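Local coordinates for dioxygenase (Pseudomonas brassicacearum, PDB 5V2D), which probably cleaves the central double bond of lignin-derived stilbenes oxidatively, using molecular oxygen at a non-haem iron centre, at residues W161-D164 and E169-G172; I253-D258 and N325-F330; F279-R284 and F352-G357; L458-I461 and S466-V469. All blocks are in the same frame, centred on the assembly; numbering follows the deposited sequence.

Interaction 1 (W161-D164 and E169-G172)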
loop_
_atom_site.group_PDB
_atom_site.type_symbol
_atom_site.label_atom_id
_atom_site.label_comp_id
_atom_site.label_asym_id
_atom_site.label_seq_id
_atom_site.Cartn_x
_atom_site.Cartn_y
_atom_site.Cartn_z
ATOM N N TRP A 161 2.450 4.553 13.867
ATOM C CA TRP A 161 1.861 5.564 14.706
ATOM C C TRP A 161 0.400 5.150 15.012
ATOM O O TRP A 161 -0.343 4.712 14.131
ATOM C CB TRP A 161 1.911 6.942 14.016
ATOM C CG TRP A 161 3.249 7.502 14.160
ATOM C CD1 TRP A 161 4.394 7.034 13.605
ATOM C CD2 TRP A 161 3.631 8.548 15.054
ATOM N NE1 TRP A 161 5.457 7.748 14.080
ATOM C CE2 TRP A 161 5.021 8.676 14.978
ATOM C CE3 TRP A 161 2.930 9.399 15.890
ATOM C CZ2 TRP A 161 5.713 9.649 15.701
ATOM C CZ3 TRP A 161 3.613 10.362 16.608
ATOM C CH2 TRP A 161 4.981 10.464 16.536
ATOM N N ALA A 162 0.042 5.190 16.296
ATOM C CA ALA A 162 -1.309 4.820 16.691
ATOM C C ALA A 162 -2.240 5.998 16.667
ATOM O O ALA A 162 -1.842 7.128 16.997
ATOM C CB ALA A 162 -1.278 4.146 18.059
ATOM N N MET A 163 -3.465 5.702 16.257
ATOM C CA MET A 163 -4.551 6.613 16.252
ATOM C C MET A 163 -5.801 6.038 16.907
ATOM O O MET A 163 -6.043 4.825 16.899
ATOM C CB MET A 163 -4.835 7.013 14.816
ATOM C CG MET A 163 -3.590 7.596 14.075
ATOM S SD MET A 163 -4.111 7.807 12.338
ATOM C CE MET A 163 -4.553 9.560 12.341
ATOM N N ASP A 164 -6.637 6.942 17.418
ATOM C CA ASP A 164 -7.907 6.525 18.034
ATOM C C ASP A 164 -8.831 6.030 16.898
ATOM O O ASP A 164 -9.023 6.740 15.865
ATOM C CB ASP A 164 -8.535 7.698 18.769
ATOM C CG ASP A 164 -9.841 7.333 19.429
ATOM O OD1 ASP A 164 -10.886 7.101 18.789
ATOM O OD2 ASP A 164 -9.839 7.295 20.641
ATOM N N GLU A 169 -7.657 10.837 16.453
ATOM C CA GLU A 169 -6.658 11.541 17.254
ATOM C C GLU A 169 -5.355 10.685 17.236
ATOM O O GLU A 169 -5.395 9.468 17.348
ATOM C CB GLU A 169 -7.178 11.807 18.708
ATOM C CG GLU A 169 -6.197 12.578 19.576
ATOM C CD GLU A 169 -6.572 12.604 21.104
ATOM O OE1 GLU A 169 -7.627 12.004 21.594
ATOM O OE2 GLU A 169 -5.722 13.212 21.836
ATOM N N THR A 170 -4.209 11.333 17.071
ATOM C CA THR A 170 -2.919 10.647 17.138
ATOM C C THR A 170 -2.559 10.331 18.584
ATOM O O THR A 170 -2.549 11.209 19.415
ATOM C CB THR A 170 -1.821 11.468 16.450
ATOM O OG1 THR A 170 -2.140 11.611 15.048
ATOM C CG2 THR A 170 -0.534 10.762 16.542
ATOM N N LEU A 171 -2.261 9.084 18.860
ATOM C CA LEU A 171 -1.835 8.614 20.195
ATOM C C LEU A 171 -0.357 8.580 20.371
ATOM O O LEU A 171 0.118 8.749 21.473
ATOM C CB LEU A 171 -2.398 7.218 20.494
ATOM C CG LEU A 171 -3.930 7.208 20.354
ATOM C CD1 LEU A 171 -4.619 5.856 20.504
ATOM C CD2 LEU A 171 -4.514 8.215 21.370
ATOM N N GLY A 172 0.437 8.466 19.315
ATOM C CA GLY A 172 1.926 8.519 19.458
ATOM C C GLY A 172 2.491 7.340 18.698
ATOM O O GLY A 172 1.760 6.480 18.152
#

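Interaction 2 (I253-D258 and N325-F330)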
loop_
_atom_site.group_PDB
_atom_site.type_symbol
_atom_site.label_atom_id
_atom_site.label_comp_id
_atom_site.label_asym_id
_atom_site.label_seq_id
_atom_site.Cartn_x
_atom_site.Cartn_y
_atom_site.Cartn_z
ATOM N N ILE A 253 12.846 -7.199 -3.705
ATOM C CA ILE A 253 12.785 -6.480 -4.966
ATOM C C ILE A 253 14.226 -6.010 -5.311
ATOM O O ILE A 253 14.969 -5.623 -4.388
ATOM C CB ILE A 253 11.860 -5.277 -4.792
ATOM C CG1 ILE A 253 10.423 -5.758 -4.501
ATOM C CG2 ILE A 253 11.855 -4.381 -6.026
ATOM C CD1 ILE A 253 9.522 -4.661 -3.909
ATOM N N PRO A 254 14.628 -6.062 -6.601
ATOM C CA PRO A 254 15.997 -5.653 -6.947
ATOM C C PRO A 254 16.279 -4.141 -6.881
ATOM O O PRO A 254 16.895 -3.579 -7.806
ATOM C CB PRO A 254 16.186 -6.125 -8.427
ATOM C CG PRO A 254 15.030 -6.931 -8.755
ATOM C CD PRO A 254 13.931 -6.694 -7.729
ATOM N N LEU A 255 15.873 -3.513 -5.797
ATOM C CA LEU A 255 16.139 -2.136 -5.477
ATOM C C LEU A 255 17.072 -2.187 -4.269
ATOM O O LEU A 255 16.605 -2.568 -3.157
ATOM C CB LEU A 255 14.850 -1.447 -5.047
ATOM C CG LEU A 255 13.931 -1.025 -6.152
ATOM C CD1 LEU A 255 12.596 -0.565 -5.611
ATOM C CD2 LEU A 255 14.550 0.081 -7.019
ATOM N N THR A 256 18.344 -1.788 -4.434
ATOM C CA THR A 256 19.349 -1.927 -3.365
ATOM C C THR A 256 19.729 -0.633 -2.730
ATOM O O THR A 256 19.575 0.433 -3.321
ATOM C CB THR A 256 20.649 -2.628 -3.872
ATOM O OG1 THR A 256 21.161 -1.948 -5.023
ATOM C CG2 THR A 256 20.309 -4.014 -4.294
ATOM N N VAL A 257 20.255 -0.723 -1.521
ATOM C CA VAL A 257 20.558 0.465 -0.746
ATOM C C VAL A 257 22.061 0.674 -0.695
ATOM O O VAL A 257 22.790 -0.257 -0.512
ATOM C CB VAL A 257 20.079 0.286 0.673
ATOM C CG1 VAL A 257 20.284 1.542 1.507
ATOM C CG2 VAL A 257 18.619 -0.065 0.675
ATOM N N ASP A 258 22.510 1.922 -0.802
ATOM C CA ASP A 258 23.913 2.313 -0.572
ATOM C C ASP A 258 23.982 3.586 0.298
ATOM O O ASP A 258 23.635 4.691 -0.147
ATOM C CB ASP A 258 24.597 2.551 -1.919
ATOM C CG ASP A 258 26.130 2.764 -1.772
ATOM O OD1 ASP A 258 26.875 1.928 -2.212
ATOM O OD2 ASP A 258 26.605 3.750 -1.199
ATOM N N ASN A 325 11.836 -1.784 -14.235
ATOM C CA ASN A 325 11.756 -0.804 -13.177
ATOM C C ASN A 325 10.607 0.199 -13.418
ATOM O O ASN A 325 10.693 1.039 -14.314
ATOM C CB ASN A 325 13.049 -0.015 -13.030
ATOM C CG ASN A 325 13.033 0.899 -11.843
ATOM O OD1 ASN A 325 12.237 0.694 -10.947
ATOM N ND2 ASN A 325 13.895 1.925 -11.839
ATOM N N ILE A 326 9.583 0.126 -12.576
ATOM C CA ILE A 326 8.480 1.124 -12.601
ATOM C C ILE A 326 8.743 2.360 -11.698
ATOM O O ILE A 326 8.000 3.333 -11.726
ATOM C CB ILE A 326 7.169 0.433 -12.175
ATOM C CG1 ILE A 326 5.950 1.209 -12.733
ATOM C CG2 ILE A 326 7.126 0.247 -10.658
ATOM C CD1 ILE A 326 4.632 0.392 -12.832
ATOM N N PHE A 327 9.785 2.283 -10.881
ATOM C CA PHE A 327 10.148 3.317 -9.943
ATOM C C PHE A 327 11.141 4.265 -10.586
ATOM O O PHE A 327 12.343 4.154 -10.416
ATOM C CB PHE A 327 10.550 2.692 -8.558
ATOM C CG PHE A 327 9.336 2.087 -7.754
ATOM C CD1 PHE A 327 7.972 2.449 -8.030
ATOM C CD2 PHE A 327 9.541 1.194 -6.737
ATOM C CE1 PHE A 327 6.875 1.911 -7.271
ATOM C CE2 PHE A 327 8.476 0.652 -5.992
ATOM C CZ PHE A 327 7.138 1.011 -6.239
ATOM N N TYR A 328 10.586 5.257 -11.310
ATOM C CA TYR A 328 11.417 6.277 -11.977
ATOM C C TYR A 328 12.323 7.048 -11.004
ATOM O O TYR A 328 13.388 7.461 -11.402
ATOM C CB TYR A 328 10.564 7.211 -12.913
ATOM C CG TYR A 328 9.618 8.107 -12.132
ATOM C CD1 TYR A 328 8.255 7.734 -11.887
ATOM C CD2 TYR A 328 10.113 9.288 -11.540
ATOM C CE1 TYR A 328 7.420 8.537 -11.098
ATOM C CE2 TYR A 328 9.286 10.105 -10.755
ATOM C CZ TYR A 328 7.946 9.727 -10.534
ATOM O OH TYR A 328 7.190 10.594 -9.710
ATOM N N PHE A 329 11.963 7.158 -9.706
ATOM C CA PHE A 329 12.756 7.905 -8.688
ATOM C C PHE A 329 13.818 7.067 -8.043
ATOM O O PHE A 329 14.601 7.540 -7.169
ATOM C CB PHE A 329 11.773 8.471 -7.603
ATOM C CG PHE A 329 10.604 7.553 -7.292
ATOM C CD1 PHE A 329 9.413 7.652 -7.965
ATOM C CD2 PHE A 329 10.738 6.537 -6.359
ATOM C CE1 PHE A 329 8.341 6.763 -7.719
ATOM C CE2 PHE A 329 9.645 5.662 -6.101
ATOM C CZ PHE A 329 8.472 5.760 -6.772
ATOM N N PHE A 330 13.885 5.778 -8.428
ATOM C CA PHE A 330 15.027 4.948 -8.039
ATOM C C PHE A 330 15.720 4.381 -9.299
ATOM O O PHE A 330 15.793 3.195 -9.477
ATOM C CB PHE A 330 14.616 3.763 -7.133
ATOM C CG PHE A 330 13.794 4.157 -5.887
ATOM C CD1 PHE A 330 14.205 5.205 -5.061
ATOM C CD2 PHE A 330 12.652 3.435 -5.516
ATOM C CE1 PHE A 330 13.490 5.533 -3.935
ATOM C CE2 PHE A 330 11.953 3.737 -4.374
ATOM C CZ PHE A 330 12.350 4.818 -3.597
#

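Interaction 3 (F279-R284 and F352-G357)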
loop_
_atom_site.group_PDB
_atom_site.type_symbol
_atom_site.label_atom_id
_atom_site.label_comp_id
_atom_site.label_asym_id
_atom_site.label_seq_id
_atom_site.Cartn_x
_atom_site.Cartn_y
_atom_site.Cartn_z
ATOM N N PHE A 279 13.610 -14.565 -3.070
ATOM C CA PHE A 279 12.570 -14.860 -2.086
ATOM C C PHE A 279 13.171 -15.664 -0.943
ATOM O O PHE A 279 13.809 -16.728 -1.202
ATOM C CB PHE A 279 11.469 -15.683 -2.738
ATOM C CG PHE A 279 10.827 -14.999 -3.915
ATOM C CD1 PHE A 279 11.374 -15.095 -5.198
ATOM C CD2 PHE A 279 9.690 -14.219 -3.726
ATOM C CE1 PHE A 279 10.800 -14.491 -6.270
ATOM C CE2 PHE A 279 9.079 -13.609 -4.804
ATOM C CZ PHE A 279 9.606 -13.748 -6.076
ATOM N N ALA A 280 12.972 -15.210 0.287
ATOM C CA ALA A 280 13.279 -16.006 1.465
ATOM C C ALA A 280 12.008 -16.683 1.963
ATOM O O ALA A 280 10.991 -16.044 2.139
ATOM C CB ALA A 280 13.828 -15.120 2.547
ATOM N N VAL A 281 12.047 -17.987 2.190
ATOM C CA VAL A 281 10.888 -18.743 2.627
ATOM C C VAL A 281 11.281 -19.430 3.909
ATOM O O VAL A 281 12.336 -20.056 3.979
ATOM C CB VAL A 281 10.512 -19.815 1.594
ATOM C CG1 VAL A 281 9.359 -20.637 2.101
ATOM C CG2 VAL A 281 10.238 -19.253 0.226
ATOM N N VAL A 282 10.530 -19.187 4.962
ATOM C CA VAL A 282 10.866 -19.707 6.243
ATOM C C VAL A 282 9.639 -20.210 6.979
ATOM O O VAL A 282 8.575 -19.607 6.865
ATOM C CB VAL A 282 11.616 -18.633 7.058
ATOM C CG1 VAL A 282 10.783 -17.405 7.378
ATOM C CG2 VAL A 282 12.149 -19.248 8.328
ATOM N N PRO A 283 9.778 -21.281 7.755
ATOM C CA PRO A 283 8.606 -21.669 8.559
ATOM C C PRO A 283 8.201 -20.610 9.530
ATOM O O PRO A 283 9.047 -19.944 10.160
ATOM C CB PRO A 283 9.040 -22.976 9.334
ATOM C CG PRO A 283 10.200 -23.488 8.552
ATOM C CD PRO A 283 10.843 -22.296 7.843
ATOM N N ARG A 284 6.887 -20.478 9.668
ATOM C CA ARG A 284 6.298 -19.457 10.451
ATOM C C ARG A 284 6.659 -19.540 11.929
ATOM O O ARG A 284 6.763 -18.530 12.634
ATOM C CB ARG A 284 4.815 -19.575 10.259
ATOM C CG ARG A 284 4.075 -18.352 10.701
ATOM C CD ARG A 284 2.678 -18.307 10.060
ATOM N NE ARG A 284 1.764 -17.741 11.063
ATOM C CZ ARG A 284 0.468 -17.683 10.961
ATOM N NH1 ARG A 284 -0.222 -17.184 11.964
ATOM N NH2 ARG A 284 -0.159 -18.155 9.879
ATOM N N PHE A 352 6.983 -22.235 -4.698
ATOM C CA PHE A 352 8.269 -22.458 -4.042
ATOM C C PHE A 352 8.159 -23.892 -3.454
ATOM O O PHE A 352 7.468 -24.121 -2.468
ATOM C CB PHE A 352 8.547 -21.434 -2.933
ATOM C CG PHE A 352 8.526 -20.020 -3.417
ATOM C CD1 PHE A 352 7.387 -19.240 -3.236
ATOM C CD2 PHE A 352 9.532 -19.509 -4.182
ATOM C CE1 PHE A 352 7.360 -17.928 -3.656
ATOM C CE2 PHE A 352 9.500 -18.207 -4.631
ATOM C CZ PHE A 352 8.392 -17.409 -4.378
ATOM N N ASP A 353 8.831 -24.818 -4.118
ATOM C CA ASP A 353 8.783 -26.231 -3.753
ATOM C C ASP A 353 9.949 -26.479 -2.846
ATOM O O ASP A 353 11.130 -26.503 -3.336
ATOM C CB ASP A 353 8.856 -27.115 -4.988
ATOM C CG ASP A 353 8.678 -28.631 -4.648
ATOM O OD1 ASP A 353 8.696 -29.038 -3.440
ATOM O OD2 ASP A 353 8.349 -29.359 -5.610
ATOM N N LEU A 354 9.653 -26.611 -1.544
ATOM C CA LEU A 354 10.716 -26.724 -0.585
ATOM C C LEU A 354 11.510 -28.095 -0.709
ATOM O O LEU A 354 12.581 -28.230 -0.137
ATOM C CB LEU A 354 10.133 -26.620 0.821
ATOM C CG LEU A 354 10.172 -25.377 1.699
ATOM C CD1 LEU A 354 11.076 -24.218 1.218
ATOM C CD2 LEU A 354 8.753 -24.957 2.087
ATOM N N ASN A 355 10.884 -29.058 -1.378
ATOM C CA ASN A 355 11.517 -30.417 -1.543
ATOM C C ASN A 355 12.192 -30.632 -2.843
ATOM O O ASN A 355 12.422 -31.770 -3.276
ATOM C CB ASN A 355 10.441 -31.465 -1.412
ATOM C CG ASN A 355 9.863 -31.454 -0.043
ATOM O OD1 ASN A 355 10.630 -31.243 0.904
ATOM N ND2 ASN A 355 8.541 -31.509 0.057
ATOM N N SER A 356 12.431 -29.577 -3.554
ATOM C CA SER A 356 12.943 -29.751 -4.935
ATOM C C SER A 356 14.449 -29.427 -4.856
ATOM O O SER A 356 15.000 -28.861 -3.855
ATOM C CB SER A 356 12.154 -28.891 -5.901
ATOM O OG SER A 356 12.965 -27.797 -6.373
ATOM N N GLY A 357 15.129 -29.816 -5.905
ATOM C CA GLY A 357 16.574 -29.508 -6.020
ATOM C C GLY A 357 16.859 -28.057 -6.426
ATOM O O GLY A 357 17.922 -27.593 -6.228
#

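Interaction 4 (L458-I461 and S466-V469)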
loop_
_atom_site.group_PDB
_atom_site.type_symbol
_atom_site.label_atom_id
_atom_site.label_comp_id
_atom_site.label_asym_id
_atom_site.label_seq_id
_atom_site.Cartn_x
_atom_site.Cartn_y
_atom_site.Cartn_z
ATOM N N LEU A 458 -13.814 6.301 -6.094
ATOM C CA LEU A 458 -13.883 6.596 -7.508
ATOM C C LEU A 458 -13.558 8.080 -7.676
ATOM O O LEU A 458 -14.196 8.958 -7.103
ATOM C CB LEU A 458 -15.289 6.263 -8.060
ATOM C CG LEU A 458 -15.588 6.731 -9.519
ATOM C CD1 LEU A 458 -14.728 5.948 -10.450
ATOM C CD2 LEU A 458 -17.082 6.567 -9.855
ATOM N N ASN A 459 -12.515 8.330 -8.449
ATOM C CA ASN A 459 -12.048 9.646 -8.762
ATOM C C ASN A 459 -12.678 10.016 -10.123
ATOM O O ASN A 459 -12.361 9.375 -11.125
ATOM C CB ASN A 459 -10.504 9.708 -8.904
ATOM C CG ASN A 459 -9.770 8.976 -7.817
ATOM O OD1 ASN A 459 -9.984 9.265 -6.654
ATOM N ND2 ASN A 459 -8.962 7.891 -8.227
ATOM N N LEU A 460 -13.481 11.065 -10.137
ATOM C CA LEU A 460 -14.096 11.562 -11.348
ATOM C C LEU A 460 -13.205 12.707 -11.751
ATOM O O LEU A 460 -13.354 13.843 -11.278
ATOM C CB LEU A 460 -15.512 12.006 -11.081
ATOM C CG LEU A 460 -16.720 11.054 -11.087
ATOM C CD1 LEU A 460 -16.532 9.785 -11.847
ATOM C CD2 LEU A 460 -17.133 10.693 -9.691
ATOM N N ILE A 461 -12.224 12.395 -12.562
ATOM C CA ILE A 461 -11.076 13.258 -12.667
ATOM C C ILE A 461 -11.243 14.441 -13.578
ATOM O O ILE A 461 -10.492 15.410 -13.411
ATOM C CB ILE A 461 -9.803 12.510 -13.016
ATOM C CG1 ILE A 461 -9.882 11.741 -14.294
ATOM C CG2 ILE A 461 -9.427 11.551 -11.926
ATOM C CD1 ILE A 461 -8.553 11.061 -14.614
ATOM N N SER A 466 -15.178 13.195 -6.165
ATOM C CA SER A 466 -14.897 11.901 -5.606
ATOM C C SER A 466 -16.181 11.308 -5.084
ATOM O O SER A 466 -17.025 12.022 -4.552
ATOM C CB SER A 466 -13.865 12.029 -4.441
ATOM O OG SER A 466 -12.662 12.601 -4.893
ATOM N N GLU A 467 -16.326 10.003 -5.239
ATOM C CA GLU A 467 -17.413 9.214 -4.641
ATOM C C GLU A 467 -16.798 7.995 -4.005
ATOM O O GLU A 467 -15.810 7.488 -4.535
ATOM C CB GLU A 467 -18.403 8.660 -5.736
ATOM C CG GLU A 467 -19.061 9.799 -6.460
ATOM C CD GLU A 467 -20.009 9.337 -7.637
ATOM O OE1 GLU A 467 -19.922 8.215 -8.052
ATOM O OE2 GLU A 467 -20.818 10.116 -8.120
ATOM N N LEU A 468 -17.400 7.510 -2.938
ATOM C CA LEU A 468 -17.058 6.204 -2.474
ATOM C C LEU A 468 -18.143 5.221 -3.057
ATOM O O LEU A 468 -19.358 5.364 -2.725
ATOM C CB LEU A 468 -17.106 6.175 -0.985
ATOM C CG LEU A 468 -16.557 4.945 -0.295
ATOM C CD1 LEU A 468 -15.093 4.751 -0.609
ATOM C CD2 LEU A 468 -16.817 5.074 1.224
ATOM N N VAL A 469 -17.742 4.334 -3.962
ATOM C CA VAL A 469 -18.721 3.451 -4.618
ATOM C C VAL A 469 -18.808 2.092 -3.930
ATOM O O VAL A 469 -17.799 1.587 -3.391
ATOM C CB VAL A 469 -18.453 3.263 -6.108
ATOM C CG1 VAL A 469 -18.650 4.607 -6.786
ATOM C CG2 VAL A 469 -17.116 2.621 -6.422
#

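Interaction 1 (W161-D164 and E169-G172)
Trp161 meets Gly172 and Thr170 with the benzene part of its indole: CE3 lies 3.5 Å from Gly172 C, while Thr170 CG2 arrives at the ring edge, near the plane, 3.8 Å from CE3. The ring swings toward the partner strand because CG stands anti to the carbonyl carbon (chi1 -79°). Between Ala162 and Met163 the register slips by one residue. The N-H of Ala162 gives a nearly straight bond of 2.8 Å to Gly172 O (164° at hydrogen), and its O accepts from Leu171 N at 2.7 Å, the donor tilted 34° from the carbonyl plane. Leu171 and Gly172 thus both face Ala162, a classic beta bulge; the glycine takes backbone angles at which a side chain would jam against the preceding carbonyl. Met163 pairs with Thr170 without backbone hydrogen bonds, but Met163 CA makes a C-H...O contact of 3.2 Å with Glu169 O. That same oxygen takes the N-H of Asp164 at 2.8 Å, in the carbonyl plane, and Leu171 CD1 rests against the Met163-Asp164 peptide, 3.8 Å from Asp164 N. Asp164 OD1 receives the N-H groups of Glu166 and Thr167, and Thr170 OG1 bonds to Gln105 N. The hairpin is therefore held together chiefly by peptide groups, with apolar contacts beside them, while the side chains of Asp164 and Thr170 bond to the turn and to a neighbouring loop.

Interaction 2 (I253-D258 and N325-F330)
Leu255 and Phe330 hold their CA atoms 7.6 Å apart, and no hydrogen bond joins strand 255-257 to the irregular loop 325-330, so the contact rests on side chains. With CD1 anti to CA (chi2 171°), the leucine divides its methyls between two aromatic residues. CD1 comes to the edge of the Phe327 ring, in its plane, 3.7 Å from CD2 of that ring, while Leu255 CD2 rests 3.7 Å from Phe330 CB. Leu255 crosses both phenylalanines at about a right angle. The side chain of Phe327 lies about 8 Å from the bound iron(III) ion. The loop contains an Asx turn, in which Asn325 OD1 accepts the N-H of Phe327 at 2.9 Å from above the amide carbonyl plane, and a type I turn from Phe327 to Phe330 begins at the residue where it ends. Asn325 ND2 adds weak bonds to the O atoms of Phe327 and Phe330. An alanine in place of Leu255 removes both methyls, which would probably open a gap beside the two phenylalanines and let the Phe327 ring turn more easily. Trp271, on the paired strand 269-271, packs against Leu255 as well, and Phe269 meets the Phe330 ring edge-to-face.

Interaction 3 (F279-R284 and F352-G357)
Phe279 and Phe352 meet in a buried, apolar interface, where one ring offers a face and the other a corner. Phe352 CZ is the bump: it stands 3.4 Å above the plane of the Phe279 ring, offset toward the rim, and comes within 3.5 Å of Phe279 CG. The rings have centroids 4.8 Å apart and planes inclined at 51°, an oblique pairing. Two residues along, Val281 supplies the next bump. With its CG1 anti to the backbone N (chi1 177°), the valine spreads its two methyls over separate neighbours: CG2 lies over a face of the Phe352 ring, 4.1 Å from CG of that ring, and CG1 approaches Leu354 CD1 at 4.1 Å. Val281 thus fills the hollow between Phe352 and Leu354, while the Phe352 ring is lodged against Phe279 and Val281 together. At the end of the strand, Asp353 OD1 accepts the N-H of Asn355 at 3.0 Å, an Asx turn within the type I turn from Asp353 to Ser356, whose Leu354 still faces the interface. Strand 276-283 and strand 345-353 belong to different four-stranded antiparallel sheets, so the side chains join two sheets face to face, an arrangement consistent with neighbouring blades of the beta propeller expected for this family. Phe294 on strand 292-298 meets Phe352 edge-to-face, Val249 and Pro251 of strand 247-252 touch Phe279, and Val317 and Val315 of strand 314-322 touch Phe352 and Leu354 respectively.

Interaction 4 (L458-I461 and S466-V469)
Leu458 and Glu467 exchange the two backbone hydrogen bonds of this contact. Leu458 N gives its hydrogen to Glu467 O at 2.8 Å in an almost straight line (176°), and Glu467 N returns a bond of 3.0 Å to Leu458 O. That carbonyl oxygen also has a C-H...O contact with Ser466 CA, 3.4 Å away. Together these contacts join the strands of an antiparallel beta hairpin near its turn, in a five-stranded sheet where strand 465-472 is flanked on its other side by strand 482-486. Apolar contact lies on the face bearing Leu458, whose CB rests 4.0 Å from Val469 CG1. Mixed contacts come from Glu467, whose extended chain runs side by side with Leu458: CG of the leucine, anti to its backbone nitrogen (chi1 171°), carries CD2 alongside, 3.7 Å from Glu467 OE1. The Leu460 side chain crosses the glutamate obliquely, CD2 lying 3.8 Å from Glu467 CD. The charged end is held by two salt bridges, OE1 to Arg483 and OE2 to Arg465; a leucine in place of Glu467 is likely to leave Arg483 and Arg465 without this carboxylate partner. On the face opposite Leu458, Ser466 OG bonds to Met490 N, and Asn459 OD1 to Gln436 NE2.

In the fold
The four contacts illustrate how an all-beta enzyme divides its work between pairing within a sheet and packing between elements. Interactions 1 and 4 are both antiparallel hairpins in separate sheets, with centres 28 Å apart. Interactions 2 and 3 join distant parts of the chain through side chains alone; their segments alternate in sequence, and their nearest atoms are about 7 Å apart. Interactions 3 and 4 lie on opposite sides of the chain's centre, 42 Å between centres. Interaction 2 lies near the metal site, where His188, His239, His304 and His495 bind the iron(III) ion, a four-histidine site as in related carotenoid-cleavage-type dioxygenases, where the iron sits on the propeller axis.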